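Isatin hydrolase (Ralstonia solanacearum, PDB 5NMP) hydrolyses the heterocycle isatin to isatinate and carries a manganese ion in its active site. Local coordinates at residues 122-127 and 166-171; 81-86 and 99-104; 140-145 and 183-188; 12-17 and 21-26. All blocks are in the same frame, centred on the assembly; numbering follows the deposited sequence.

Contact 1. Residues 122-127 and 166-171; sequences NEDWLL and NIREDG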
loop_
_atom_site.group_PDB
_atom_site.type_symbol
_atom_site.label_atom_id
_atom_site.label_comp_id
_atom_site.label_asym_id
_atom_site.label_seq_id
_atom_site.Cartn_x
_atom_site.Cartn_y
_atom_site.Cartn_z
ATOM N N ASN A 122 -17.680 1.674 28.420
ATOM C CA ASN A 122 -18.401 0.487 27.972
ATOM C C ASN A 122 -17.729 -0.144 26.758
ATOM O O ASN A 122 -17.770 0.401 25.657
ATOM C CB ASN A 122 -19.855 0.827 27.645
ATOM C CG ASN A 122 -20.657 -0.388 27.211
ATOM O OD1 ASN A 122 -20.233 -1.530 27.401
ATOM N ND2 ASN A 122 -21.827 -0.146 26.632
ATOM N N GLU A 123 -17.124 -1.306 26.965
ATOM C CA GLU A 123 -16.410 -1.994 25.901
ATOM C C GLU A 123 -17.366 -2.628 24.887
ATOM O O GLU A 123 -16.945 -3.075 23.820
ATOM C CB GLU A 123 -15.477 -3.046 26.501
ATOM C CG GLU A 123 -14.371 -2.442 27.358
ATOM C CD GLU A 123 -13.660 -3.464 28.224
ATOM O OE1 GLU A 123 -14.322 -4.402 28.721
ATOM O OE2 GLU A 123 -12.433 -3.326 28.409
ATOM N N ASP A 124 -18.653 -2.653 25.218
ATOM C CA ASP A 124 -19.661 -3.209 24.315
ATOM C C ASP A 124 -20.544 -2.121 23.723
ATOM O O ASP A 124 -21.621 -2.403 23.194
ATOM C CB ASP A 124 -20.522 -4.237 25.042
ATOM C CG ASP A 124 -19.791 -5.537 25.278
ATOM O OD1 ASP A 124 -19.745 -5.996 26.439
ATOM O OD2 ASP A 124 -19.265 -6.103 24.297
ATOM N N TRP A 125 -20.075 -0.880 23.818
ATOM C CA TRP A 125 -20.833 0.283 23.364
ATOM C C TRP A 125 -21.204 0.182 21.886
ATOM O O TRP A 125 -20.395 -0.230 21.055
ATOM C CB TRP A 125 -20.030 1.557 23.624
ATOM C CG TRP A 125 -20.799 2.824 23.419
ATOM C CD1 TRP A 125 -21.593 3.456 24.329
ATOM C CD2 TRP A 125 -20.832 3.623 22.231
ATOM N NE1 TRP A 125 -22.124 4.598 23.779
ATOM C CE2 TRP A 125 -21.672 4.723 22.491
ATOM C CE3 TRP A 125 -20.234 3.513 20.971
ATOM C CZ2 TRP A 125 -21.931 5.706 21.540
ATOM C CZ3 TRP A 125 -20.491 4.490 20.028
ATOM C CH2 TRP A 125 -21.333 5.573 20.317
ATOM N N LEU A 126 -22.436 0.563 21.569
ATOM C CA LEU A 126 -22.945 0.442 20.212
ATOM C C LEU A 126 -23.175 1.799 19.559
ATOM O O LEU A 126 -23.854 2.664 20.115
ATOM C CB LEU A 126 -24.243 -0.365 20.206
ATOM C CG LEU A 126 -24.138 -1.787 20.756
ATOM C CD1 LEU A 126 -25.491 -2.474 20.750
ATOM C CD2 LEU A 126 -23.120 -2.588 19.959
ATOM N N LEU A 127 -22.599 1.970 18.373
ATOM C CA LEU A 127 -22.826 3.155 17.555
ATOM C C LEU A 127 -24.240 3.125 16.984
ATOM O O LEU A 127 -24.604 2.203 16.253
ATOM C CB LEU A 127 -21.795 3.231 16.427
ATOM C CG LEU A 127 -21.876 4.421 15.470
ATOM C CD1 LEU A 127 -21.683 5.720 16.225
ATOM C CD2 LEU A 127 -20.838 4.284 14.374
ATOM N N ASN A 166 -9.787 -8.805 23.762
ATOM C CA ASN A 166 -10.775 -8.698 24.837
ATOM C C ASN A 166 -11.834 -9.791 24.799
ATOM O O ASN A 166 -13.016 -9.521 24.594
ATOM C CB ASN A 166 -11.459 -7.335 24.806
ATOM C CG ASN A 166 -12.146 -7.005 26.115
ATOM O OD1 ASN A 166 -11.687 -7.409 27.183
ATOM N ND2 ASN A 166 -13.254 -6.279 26.043
ATOM N N ILE A 167 -11.400 -11.023 25.026
ATOM C CA ILE A 167 -12.262 -12.183 24.882
ATOM C C ILE A 167 -12.620 -12.818 26.222
ATOM O O ILE A 167 -11.752 -13.062 27.064
ATOM C CB ILE A 167 -11.597 -13.225 23.962
ATOM C CG1 ILE A 167 -11.737 -12.773 22.506
ATOM C CG2 ILE A 167 -12.197 -14.609 24.165
ATOM C CD1 ILE A 167 -11.142 -13.718 21.503
ATOM N N ARG A 168 -13.914 -13.061 26.413
ATOM C CA ARG A 168 -14.413 -13.763 27.588
ATOM C C ARG A 168 -15.046 -15.087 27.158
ATOM O O ARG A 168 -14.863 -15.519 26.019
ATOM C CB ARG A 168 -15.406 -12.887 28.352
ATOM C CG ARG A 168 -14.825 -11.532 28.740
ATOM C CD ARG A 168 -15.505 -10.941 29.966
ATOM N NE ARG A 168 -16.538 -9.968 29.622
ATOM C CZ ARG A 168 -16.297 -8.691 29.345
ATOM N NH1 ARG A 168 -15.052 -8.230 29.358
ATOM N NH2 ARG A 168 -17.299 -7.873 29.048
ATOM N N GLU A 169 -15.786 -15.735 28.053
ATOM C CA GLU A 169 -16.312 -17.068 27.759
ATOM C C GLU A 169 -17.400 -17.040 26.681
ATOM O O GLU A 169 -17.714 -18.068 26.076
ATOM C CB GLU A 169 -16.844 -17.725 29.041
ATOM C CG GLU A 169 -18.358 -17.893 29.115
ATOM C CD GLU A 169 -19.084 -16.588 29.385
ATOM O OE1 GLU A 169 -18.406 -15.574 29.669
ATOM O OE2 GLU A 169 -20.333 -16.579 29.311
ATOM N N ASP A 170 -17.966 -15.864 26.435
ATOM C CA ASP A 170 -19.018 -15.729 25.436
ATOM C C ASP A 170 -18.563 -14.872 24.254
ATOM O O ASP A 170 -19.359 -14.143 23.662
ATOM C CB ASP A 170 -20.285 -15.138 26.063
ATOM C CG ASP A 170 -20.055 -13.765 26.673
ATOM O OD1 ASP A 170 -18.900 -13.450 27.038
ATOM O OD2 ASP A 170 -21.038 -13.001 26.793
ATOM N N GLY A 171 -17.282 -14.969 23.916
ATOM C CA GLY A 171 -16.752 -14.279 22.756
ATOM C C GLY A 171 -16.065 -12.963 23.064
ATOM O O GLY A 171 -15.781 -12.649 24.219
#
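E123 and N166 bring the two backbones closest, with 8.8 Å from CA to CA, so the contact is made by side chains alone. It joins two turns. A type I turn runs from N122 to W125. On the other side, a type I turn from R168 to G171 closes a small beta hairpin of strands 167-168 and 171-172. In the first turn, OD1 of N122 accepts from the backbone N of D124 at 2.9 Å, which makes an Asx turn. E123 projects toward the hairpin. Its CG lies beside the backbone N (chi1 -64°), and the chain then stays extended and carries the carboxylate across. OE1 of E123 meets ND2 of N166 at 3.4 Å in a weak hydrogen bond, with the carboxylate and amide planes 65° apart. The same amide nitrogen donates to the carbonyl O of H173. OE1 of E123 also lies in the plane of the R168 guanidinium, at its edge, in a long salt bridge to NH1 of R168 at 3.9 Å. The other oxygen, OE2 of E123, pairs with R157. At this surface site solvent probably screens the long E123-R168 pair. D124 adds a second acidic group. Its OD1 is held by ND1 of H173 and stands 4.0 Å from NH2 of R168, too far for a salt bridge.

Contact 2. Residues 81-86 and 99-104; sequences FDAPAH and DTIAPE. With MN (manganese (II) ion), chain K.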
loop_
_atom_site.group_PDB
_atom_site.type_symbol
_atom_site.label_atom_id
_atom_site.label_comp_id
_atom_site.label_asym_id
_atom_site.label_seq_id
_atom_site.Cartn_x
_atom_site.Cartn_y
_atom_site.Cartn_z
ATOM N N PHE A 81 -7.320 -4.433 4.896
ATOM C CA PHE A 81 -8.426 -3.994 4.056
ATOM C C PHE A 81 -9.364 -5.170 3.798
ATOM O O PHE A 81 -8.907 -6.265 3.482
ATOM C CB PHE A 81 -7.862 -3.427 2.743
ATOM C CG PHE A 81 -8.902 -3.022 1.727
ATOM C CD1 PHE A 81 -9.303 -1.700 1.617
ATOM C CD2 PHE A 81 -9.435 -3.952 0.846
ATOM C CE1 PHE A 81 -10.241 -1.319 0.673
ATOM C CE2 PHE A 81 -10.374 -3.576 -0.100
ATOM C CZ PHE A 81 -10.776 -2.258 -0.186
ATOM N N ASP A 82 -10.670 -4.953 3.941
ATOM C CA ASP A 82 -11.653 -6.001 3.658
ATOM C C ASP A 82 -12.330 -5.771 2.310
ATOM O O ASP A 82 -13.019 -4.770 2.118
ATOM C CB ASP A 82 -12.718 -6.070 4.760
ATOM C CG ASP A 82 -12.176 -6.611 6.078
ATOM O OD1 ASP A 82 -11.366 -7.564 6.063
ATOM O OD2 ASP A 82 -12.569 -6.082 7.138
ATOM N N ALA A 83 -12.135 -6.700 1.378
ATOM C CA ALA A 83 -12.803 -6.643 0.078
ATOM C C ALA A 83 -14.159 -7.353 0.152
ATOM O O ALA A 83 -14.351 -8.229 0.992
ATOM C CB ALA A 83 -11.917 -7.264 -1.003
ATOM N N PRO A 84 -15.108 -6.975 -0.720
ATOM C CA PRO A 84 -16.454 -7.568 -0.667
ATOM C C PRO A 84 -16.479 -9.094 -0.808
ATOM O O PRO A 84 -17.388 -9.739 -0.289
ATOM C CB PRO A 84 -17.169 -6.910 -1.850
ATOM C CG PRO A 84 -16.474 -5.604 -2.018
ATOM C CD PRO A 84 -15.030 -5.883 -1.710
ATOM N N ALA A 85 -15.495 -9.661 -1.493
ATOM C CA ALA A 85 -15.437 -11.106 -1.697
ATOM C C ALA A 85 -15.217 -11.853 -0.385
ATOM O O ALA A 85 -15.450 -13.059 -0.302
ATOM C CB ALA A 85 -14.338 -11.453 -2.689
ATOM N N HIS A 86 -14.764 -11.127 0.633
ATOM C CA HIS A 86 -14.473 -11.708 1.939
ATOM C C HIS A 86 -15.716 -12.327 2.572
ATOM O O HIS A 86 -15.617 -13.279 3.347
ATOM C CB HIS A 86 -13.880 -10.640 2.860
ATOM C CG HIS A 86 -13.629 -11.107 4.259
ATOM N ND1 HIS A 86 -13.008 -12.305 4.545
ATOM C CD2 HIS A 86 -13.898 -10.529 5.454
ATOM C CE1 HIS A 86 -12.914 -12.446 5.857
ATOM N NE2 HIS A 86 -13.448 -11.383 6.430
ATOM N N ASP A 99 -7.481 -7.572 -6.252
ATOM C CA ASP A 99 -6.797 -7.478 -7.534
ATOM C C ASP A 99 -7.726 -7.009 -8.656
ATOM O O ASP A 99 -7.263 -6.685 -9.750
ATOM C CB ASP A 99 -6.175 -8.827 -7.904
ATOM C CG ASP A 99 -7.208 -9.935 -8.023
ATOM O OD1 ASP A 99 -8.191 -9.912 -7.253
ATOM O OD2 ASP A 99 -7.042 -10.827 -8.884
ATOM N N THR A 100 -9.031 -6.968 -8.391
ATOM C CA THR A 100 -9.993 -6.596 -9.429
ATOM C C THR A 100 -10.838 -5.366 -9.090
ATOM O O THR A 100 -11.515 -4.827 -9.965
ATOM C CB THR A 100 -10.951 -7.764 -9.754
ATOM O OG1 THR A 100 -11.734 -8.085 -8.599
ATOM C CG2 THR A 100 -10.169 -8.993 -10.199
ATOM N N ILE A 101 -10.811 -4.928 -7.833
ATOM C CA ILE A 101 -11.500 -3.695 -7.448
ATOM C C ILE A 101 -10.947 -2.523 -8.247
ATOM O O ILE A 101 -9.731 -2.386 -8.385
ATOM C CB ILE A 101 -11.348 -3.388 -5.940
ATOM C CG1 ILE A 101 -12.047 -4.442 -5.092
ATOM C CG2 ILE A 101 -11.911 -2.017 -5.598
ATOM C CD1 ILE A 101 -11.751 -4.304 -3.617
ATOM N N ALA A 102 -11.835 -1.691 -8.784
ATOM C CA ALA A 102 -11.422 -0.501 -9.526
ATOM C C ALA A 102 -10.508 0.387 -8.685
ATOM O O ALA A 102 -10.887 0.807 -7.591
ATOM C CB ALA A 102 -12.638 0.284 -9.990
ATOM N N PRO A 103 -9.300 0.671 -9.202
ATOM C CA PRO A 103 -8.244 1.442 -8.533
ATOM C C PRO A 103 -8.718 2.784 -7.970
ATOM O O PRO A 103 -8.134 3.281 -7.005
ATOM C CB PRO A 103 -7.219 1.657 -9.648
ATOM C CG PRO A 103 -7.401 0.486 -10.540
ATOM C CD PRO A 103 -8.874 0.206 -10.533
ATOM N N GLU A 104 -9.765 3.347 -8.564
ATOM C CA GLU A 104 -10.343 4.607 -8.106
ATOM C C GLU A 104 -10.817 4.536 -6.655
ATOM O O GLU A 104 -10.847 5.550 -5.960
ATOM C CB GLU A 104 -11.512 5.019 -9.008
ATOM C CG GLU A 104 -11.113 5.444 -10.418
ATOM C CD GLU A 104 -10.782 4.272 -11.334
ATOM O OE1 GLU A 104 -11.251 3.148 -11.062
ATOM O OE2 GLU A 104 -10.052 4.480 -12.329
HETATM MN MN MN K . -10.642 -8.475 7.881
#
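The tip of I101 fits a shallow hollow formed by F81, A83 and P84. CD1 of I101 is the bump, and all three partners meet this one methyl. The edge of F81 is the floor, with CE2 of F81 3.8 Å from CD1 of I101. The methyl sits at the rim of the phenyl ring, near its plane, and not over a face. CB of A83 forms one wall at 4.0 Å from CD1 of I101. CD of P84 stands at the flank of the methyl, 4.1 Å from CD1 of I101. The I101 chain is extended at chi2 (171°), which pushes CD1 out as a single knob. F81 has CG anti to its backbone N (chi1 176°), and its ring comes at I101 from the opposite direction. The contact is buried and wholly apolar. CB of D82 points away from segment 99-104. OD1 of D82 binds the manganese ion at 2.2 Å, and H76 and H80 also coordinate the metal. The strand thus carries packing on one side and a metal ligand on the other. Strand 80-82 lies between strands 225-228 and 255-257 of the large mixed sheet. Y225 of the first of these touches F81, P84 and I101, while D82 touches H216 and H220 of helix 214-221.

Contact 3. Residues 140-145 and 183-188; sequences GRIPAG and EWLIGE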
loop_
_atom_site.group_PDB
_atom_site.type_symbol
_atom_site.label_atom_id
_atom_site.label_comp_id
_atom_site.label_asym_id
_atom_site.label_seq_id
_atom_site.Cartn_x
_atom_site.Cartn_y
_atom_site.Cartn_z
ATOM N N GLY A 140 -21.929 18.520 10.220
ATOM C CA GLY A 140 -22.488 18.522 8.880
ATOM C C GLY A 140 -22.765 17.134 8.336
ATOM O O GLY A 140 -22.367 16.129 8.923
ATOM N N ARG A 141 -23.449 17.087 7.200
ATOM C CA ARG A 141 -23.857 15.834 6.580
ATOM C C ARG A 141 -22.662 14.979 6.162
ATOM O O ARG A 141 -21.708 15.479 5.567
ATOM C CB ARG A 141 -24.742 16.126 5.367
ATOM C CG ARG A 141 -25.364 14.907 4.717
ATOM C CD ARG A 141 -26.139 15.308 3.475
ATOM N NE ARG A 141 -26.905 14.200 2.914
ATOM C CZ ARG A 141 -28.191 13.978 3.167
ATOM N NH1 ARG A 141 -28.861 14.791 3.973
ATOM N NH2 ARG A 141 -28.809 12.943 2.612
ATOM N N ILE A 142 -22.717 13.692 6.489
ATOM C CA ILE A 142 -21.718 12.731 6.035
ATOM C C ILE A 142 -21.801 12.570 4.518
ATOM O O ILE A 142 -22.832 12.147 3.993
ATOM C CB ILE A 142 -21.913 11.361 6.707
ATOM C CG1 ILE A 142 -21.827 11.493 8.230
ATOM C CG2 ILE A 142 -20.895 10.361 6.190
ATOM C CD1 ILE A 142 -22.167 10.222 8.969
ATOM N N PRO A 143 -20.716 12.911 3.806
ATOM C CA PRO A 143 -20.730 12.934 2.336
ATOM C C PRO A 143 -20.739 11.543 1.703
ATOM O O PRO A 143 -20.136 10.608 2.231
ATOM C CB PRO A 143 -19.441 13.683 1.989
ATOM C CG PRO A 143 -18.537 13.408 3.128
ATOM C CD PRO A 143 -19.410 13.318 4.351
ATOM N N ALA A 144 -21.427 11.414 0.573
ATOM C CA ALA A 144 -21.495 10.145 -0.137
ATOM C C ALA A 144 -20.144 9.807 -0.752
ATOM O O ALA A 144 -19.489 10.669 -1.338
ATOM C CB ALA A 144 -22.574 10.190 -1.207
ATOM N N GLY A 145 -19.731 8.552 -0.612
ATOM C CA GLY A 145 -18.466 8.096 -1.157
ATOM C C GLY A 145 -17.303 8.291 -0.202
ATOM O O GLY A 145 -16.142 8.221 -0.604
ATOM N N GLU A 183 -27.370 0.042 8.176
ATOM C CA GLU A 183 -28.378 0.269 7.142
ATOM C C GLU A 183 -28.494 1.750 6.775
ATOM O O GLU A 183 -28.626 2.097 5.602
ATOM C CB GLU A 183 -29.740 -0.265 7.595
ATOM C CG GLU A 183 -29.830 -1.781 7.636
ATOM C CD GLU A 183 -31.127 -2.284 8.248
ATOM O OE1 GLU A 183 -31.846 -1.483 8.886
ATOM O OE2 GLU A 183 -31.423 -3.488 8.092
ATOM N N TRP A 184 -28.437 2.616 7.782
ATOM C CA TRP A 184 -28.538 4.058 7.576
ATOM C C TRP A 184 -27.334 4.601 6.808
ATOM O O TRP A 184 -27.490 5.376 5.864
ATOM C CB TRP A 184 -28.676 4.773 8.925
ATOM C CG TRP A 184 -28.932 6.245 8.831
ATOM C CD1 TRP A 184 -30.127 6.853 8.584
ATOM C CD2 TRP A 184 -27.976 7.297 9.007
ATOM N NE1 TRP A 184 -29.975 8.219 8.586
ATOM C CE2 TRP A 184 -28.663 8.518 8.842
ATOM C CE3 TRP A 184 -26.605 7.326 9.281
ATOM C CZ2 TRP A 184 -28.027 9.754 8.943
ATOM C CZ3 TRP A 184 -25.975 8.555 9.382
ATOM C CH2 TRP A 184 -26.687 9.752 9.212
ATOM N N LEU A 185 -26.138 4.186 7.213
ATOM C CA LEU A 185 -24.908 4.613 6.550
ATOM C C LEU A 185 -24.886 4.227 5.073
ATOM O O LEU A 185 -24.428 4.998 4.229
ATOM C CB LEU A 185 -23.685 4.021 7.256
ATOM C CG LEU A 185 -23.295 4.664 8.586
ATOM C CD1 LEU A 185 -22.048 4.009 9.149
ATOM C CD2 LEU A 185 -23.081 6.161 8.411
ATOM N N ILE A 186 -25.381 3.034 4.763
ATOM C CA ILE A 186 -25.394 2.563 3.386
ATOM C C ILE A 186 -26.527 3.198 2.584
ATOM O O ILE A 186 -26.299 3.772 1.520
ATOM C CB ILE A 186 -25.527 1.032 3.318
ATOM C CG1 ILE A 186 -24.309 0.368 3.956
ATOM C CG2 ILE A 186 -25.683 0.572 1.879
ATOM C CD1 ILE A 186 -24.423 -1.142 4.069
ATOM N N GLY A 187 -27.744 3.102 3.111
ATOM C CA GLY A 187 -28.934 3.517 2.389
ATOM C C GLY A 187 -29.238 5.004 2.364
ATOM O O GLY A 187 -29.754 5.515 1.372
ATOM N N GLU A 188 -28.927 5.706 3.447
ATOM C CA GLU A 188 -29.262 7.124 3.540
ATOM C C GLU A 188 -28.067 8.047 3.301
ATOM O O GLU A 188 -28.243 9.244 3.080
ATOM C CB GLU A 188 -29.886 7.429 4.903
ATOM C CG GLU A 188 -31.268 6.831 5.096
ATOM C CD GLU A 188 -32.286 7.398 4.123
ATOM O OE1 GLU A 188 -32.404 8.639 4.040
ATOM O OE2 GLU A 188 -32.965 6.602 3.439
#
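The W184 indole meets I142 at its edge. CZ3 of W184 is 4.2 Å from CD1 of I142, and this methyl lies near the ring plane. Beyond the segments, the indole also touches L132 and E136 of helix 129-139. The second flat group is the guanidinium of R141. NH2 of R141 stays 3.8 Å from the carbonyl O of E188, with an oblique approach and too long a gap to count as a bond. The R141 chain is extended from CG to NE, which carries NH2 toward the carbonyl of E188. E188 brings a carboxylate to this region, but NH2 of R141 is 5.8 Å from its OE1. Any attraction is probably slight. R189, of like charge, is close to R141 as well. The less exposed part is apolar. CD1 of I142 also touches CD2 of L185 at 4.2 Å, so one methyl meets both an indole edge and a leucine branch, which lie to the same side of it. I142 packs further on W135 and V111. The loop 140-145 leads from helix 129-139 into strand 147-151, and helix 179-187 leads to the neighbouring parallel strand 193-195. This is the packing of successive beta-alpha-beta crossovers in an alpha/beta layer.

Contact 4. Residues 12-17 and 21-26; sequences PALAAG and GNIRVV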
loop_
_atom_site.group_PDB
_atom_site.type_symbol
_atom_site.label_atom_id
_atom_site.label_comp_id
_atom_site.label_asym_id
_atom_site.label_seq_id
_atom_site.Cartn_x
_atom_site.Cartn_y
_atom_site.Cartn_z
ATOM N N PRO A 12 -0.081 19.396 -9.781
ATOM C CA PRO A 12 1.063 20.256 -9.455
ATOM C C PRO A 12 0.878 21.010 -8.134
ATOM O O PRO A 12 1.830 21.141 -7.364
ATOM C CB PRO A 12 1.117 21.231 -10.634
ATOM C CG PRO A 12 0.522 20.477 -11.759
ATOM C CD PRO A 12 -0.575 19.651 -11.147
ATOM N N ALA A 13 -0.334 21.492 -7.881
ATOM C CA ALA A 13 -0.626 22.207 -6.644
ATOM C C ALA A 13 -0.529 21.273 -5.442
ATOM O O ALA A 13 -0.078 21.673 -4.367
ATOM C CB ALA A 13 -2.004 22.845 -6.712
ATOM N N LEU A 14 -0.952 20.027 -5.639
ATOM C CA LEU A 14 -0.913 19.014 -4.589
ATOM C C LEU A 14 0.516 18.698 -4.166
ATOM O O LEU A 14 0.828 18.666 -2.974
ATOM C CB LEU A 14 -1.609 17.735 -5.062
ATOM C CG LEU A 14 -1.468 16.495 -4.177
ATOM C CD1 LEU A 14 -2.128 16.709 -2.826
ATOM C CD2 LEU A 14 -2.047 15.274 -4.874
ATOM N N ALA A 15 1.377 18.467 -5.153
ATOM C CA ALA A 15 2.775 18.139 -4.906
ATOM C C ALA A 15 3.497 19.265 -4.169
ATOM O O ALA A 15 4.316 19.017 -3.283
ATOM C CB ALA A 15 3.477 17.831 -6.218
ATOM N N ALA A 16 3.188 20.503 -4.540
ATOM C CA ALA A 16 3.819 21.662 -3.922
ATOM C C ALA A 16 3.324 21.848 -2.493
ATOM O O ALA A 16 4.089 22.241 -1.611
ATOM C CB ALA A 16 3.557 22.913 -4.744
ATOM N N GLY A 17 2.044 21.561 -2.274
ATOM C CA GLY A 17 1.451 21.659 -0.952
ATOM C C GLY A 17 2.087 20.701 0.036
ATOM O O GLY A 17 2.421 21.083 1.159
ATOM N N GLY A 21 4.407 21.783 3.236
ATOM C CA GLY A 21 3.917 21.431 4.555
ATOM C C GLY A 21 2.489 21.892 4.784
ATOM O O GLY A 21 1.958 21.753 5.887
ATOM N N ASN A 22 1.869 22.449 3.747
ATOM C CA ASN A 22 0.460 22.829 3.810
ATOM C C ASN A 22 -0.422 21.608 4.014
ATOM O O ASN A 22 -1.435 21.662 4.712
ATOM C CB ASN A 22 0.032 23.562 2.541
ATOM C CG ASN A 22 0.734 24.883 2.371
ATOM O OD1 ASN A 22 1.124 25.254 1.264
ATOM N ND2 ASN A 22 0.909 25.606 3.473
ATOM N N ILE A 23 -0.024 20.508 3.388
ATOM C CA ILE A 23 -0.728 19.245 3.517
ATOM C C ILE A 23 0.153 18.245 4.255
ATOM O O ILE A 23 1.272 17.956 3.825
ATOM C CB ILE A 23 -1.120 18.682 2.144
ATOM C CG1 ILE A 23 -1.745 19.780 1.280
ATOM C CG2 ILE A 23 -2.061 17.503 2.301
ATOM C CD1 ILE A 23 -2.003 19.361 -0.154
ATOM N N ARG A 24 -0.351 17.731 5.374
ATOM C CA ARG A 24 0.409 16.797 6.194
ATOM C C ARG A 24 0.046 15.355 5.866
ATOM O O ARG A 24 -1.036 15.082 5.350
ATOM C CB ARG A 24 0.170 17.068 7.679
ATOM C CG ARG A 24 0.543 18.471 8.132
ATOM C CD ARG A 24 0.407 18.628 9.648
ATOM N NE ARG A 24 -0.970 18.464 10.119
ATOM C CZ ARG A 24 -1.439 17.367 10.709
ATOM N NH1 ARG A 24 -0.646 16.323 10.910
ATOM N NH2 ARG A 24 -2.705 17.312 11.103
ATOM N N VAL A 25 0.958 14.436 6.169
ATOM C CA VAL A 25 0.706 13.015 5.971
ATOM C C VAL A 25 0.673 12.291 7.313
ATOM O O VAL A 25 1.668 12.268 8.036
ATOM C CB VAL A 25 1.776 12.361 5.070
ATOM C CG1 VAL A 25 1.478 10.881 4.881
ATOM C CG2 VAL A 25 1.847 13.067 3.726
ATOM N N VAL A 26 -0.473 11.701 7.639
ATOM C CA VAL A 26 -0.628 10.977 8.894
ATOM C C VAL A 26 -0.658 9.469 8.655
ATOM O O VAL A 26 -1.414 8.978 7.817
ATOM C CB VAL A 26 -1.906 11.405 9.635
ATOM C CG1 VAL A 26 -1.979 10.744 11.002
ATOM C CG2 VAL A 26 -1.949 12.916 9.778
#
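I23 lies against the end of helix 11-20, where L14 and G17 receive it. Its CB points toward the helix. CG1 of I23 sits beside the backbone N (chi1 -46°) and comes 4.1 Å from atom C of G17. CD1, at the tip, meets CD1 of L14 at 3.8 Å and passes 4.1 Å from the carbonyl O of L14. The two side chains cross at about a right angle. G17 has no side chain, so its CA can lie 4.2 Å from CD1 of I23. CB of L14 points away from the strand segment, but the leucine's end turns back to I23. L14 also packs on F242 of the second subunit. Beside this apolar pair the carbonyl O of G17 gathers backbone N-H groups. G21 N donates to it at 3.0 Å. Two further bonds are weak: N22 N to G17 O is bent, with an angle of 122° at the hydrogen, and I23 N to G17 O is long but straighter, at 166°. G21 takes a positive phi, the usual way for a glycine to end a helix, and the chain turns into strand 24-27. N22 OD1 is bound by NE of R20. The chemistry implies a helix end closed by backbone bonds, with one carbonyl taking one ordinary bond and two weak ones, and with the L14 and I23 methyls packed alongside.

Overall arrangement
Contact 2 is buried and contact 4 largely so, contact 3 is half buried, and contact 1 is at the surface. The chemistry follows. Contact 1 relies on charges and amides, contacts 2 and 3 on isoleucine methyls, and contact 4 on backbone bonds beside an apolar pair. Contacts 2 and 4 both reach the large mixed sheet and the second subunit. V25 of one subunit packs on P103 of the other, so their segments meet across the dimer. Contacts 1 and 3 alternate along the chain, and their nearest atoms are about 5 Å apart. Contact 2 alone holds a manganese ligand. Contacts 1 and 4 lie farthest apart, with centres about 40 Å from each other.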